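Local coordinates for protein probable glucarate dehydratase (Mycobacterium smegmatis str. MC2 155, PDB 3VDG) that is probably a glucarate dehydratase of the enolase superfamily, removing water from an acid sugar with the help of a metal ion bound in its barrel domain, at residues V93-S96 with V102-A105. Residues are numbered along the deposited sequence; the frame is centred on the assembly and turned at random.
Sequences VGRS and VIRA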
# COMPACT_ATOMS: atom_id res chain seq x y z
N VAL A 93 -15.11 -17.55 -10.17
CA VAL A 93 -14.77 -18.46 -11.27
C VAL A 93 -14.64 -17.66 -12.58
O VAL A 93 -15.46 -16.78 -12.87
CB VAL A 93 -15.81 -19.60 -11.41
CG1 VAL A 93 -15.55 -20.42 -12.67
CG2 VAL A 93 -15.77 -20.49 -10.17
N GLY A 94 -13.59 -17.95 -13.34
CA GLY A 94 -13.38 -17.24 -14.59
C GLY A 94 -12.59 -15.95 -14.43
O GLY A 94 -12.67 -15.08 -15.28
N ARG A 95 -11.83 -15.80 -13.34
CA ARG A 95 -11.03 -14.58 -13.16
C ARG A 95 -9.55 -14.93 -13.04
O ARG A 95 -9.20 -15.92 -12.41
CB ARG A 95 -11.47 -13.81 -11.91
CG ARG A 95 -12.94 -13.42 -11.94
CD ARG A 95 -13.20 -12.40 -13.05
NE ARG A 95 -14.64 -12.25 -13.28
CZ ARG A 95 -15.17 -11.33 -14.08
NH1 ARG A 95 -14.39 -10.49 -14.72
NH2 ARG A 95 -16.48 -11.25 -14.22
N SER A 96 -8.68 -14.12 -13.64
CA SER A 96 -7.24 -14.30 -13.57
C SER A 96 -6.76 -14.24 -12.13
O SER A 96 -7.21 -13.38 -11.39
CB SER A 96 -6.54 -13.18 -14.33
OG SER A 96 -5.13 -13.24 -14.11
N VAL A 102 -9.94 -6.89 -8.94
CA VAL A 102 -11.24 -7.24 -9.49
C VAL A 102 -11.91 -8.31 -8.62
O VAL A 102 -13.11 -8.27 -8.38
CB VAL A 102 -11.09 -7.78 -10.95
CG1 VAL A 102 -12.31 -8.58 -11.36
CG2 VAL A 102 -10.84 -6.63 -11.93
N ILE A 103 -11.12 -9.28 -8.14
CA ILE A 103 -11.65 -10.38 -7.36
C ILE A 103 -12.27 -9.86 -6.06
O ILE A 103 -13.35 -10.29 -5.65
CB ILE A 103 -10.60 -11.49 -7.13
CG1 ILE A 103 -10.41 -12.32 -8.42
CG2 ILE A 103 -10.99 -12.43 -5.99
CD1 ILE A 103 -9.14 -13.14 -8.39
N ARG A 104 -11.62 -8.89 -5.42
CA ARG A 104 -12.22 -8.35 -4.19
C ARG A 104 -13.55 -7.69 -4.50
O ARG A 104 -14.53 -7.84 -3.74
CB ARG A 104 -11.30 -7.35 -3.47
CG ARG A 104 -11.85 -6.91 -2.11
CD ARG A 104 -11.02 -5.80 -1.48
NE ARG A 104 -11.49 -5.50 -0.12
CZ ARG A 104 -12.55 -4.74 0.16
NH1 ARG A 104 -13.25 -4.19 -0.83
NH2 ARG A 104 -12.92 -4.54 1.43
N ALA A 105 -13.61 -6.94 -5.60
CA ALA A 105 -14.83 -6.21 -5.92
C ALA A 105 -15.98 -7.20 -6.23
O ALA A 105 -17.12 -6.97 -5.85
CB ALA A 105 -14.61 -5.25 -7.09
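R95 and I103 meet through aliphatic carbon alone, CB of R95 lying 3.9 Å from CG1 of I103, where the loop 93-96 passes the first half of helix 100-111. The arginine sets out toward the helix and then bends at chi2 (-66°), which brings its CD alongside V102. CD of R95 comes to 4.3 Å from CG1 of V102, a loose van der Waals approach, and the same methyl lies oblique to the guanidinium. I103 reaches the loop with its longer branch: with CG1 anti to the carbonyl carbon (chi1 -76°) and the chain extended at chi2, the ethyl group runs out to S96. There CD1 packs at 3.6 Å against the carbonyl O of S96.

No hydrogen bond or salt bridge joins the two segments. In the conformer of S96 modelled here, OG tentatively hydrogen-bonds the backbone N of F98, in the loop before helix 100-111. R104 takes no part in the contact; its NE forms a salt bridge with OD1 of D133.

The loop between helices 79-92 and 100-111 packs back on the second helix, in the N-terminal region of three-stranded sheet and helices that corresponds to the capping domain of enolase-superfamily proteins. Backbone hydrogen bonds between I30 and both G94 and R95 tie this loop to the start of strand 30-41 in the antiparallel sheet, while I103 also packs on F136 and C143 of helix 131-151 and V102 touches A162 of the second subunit.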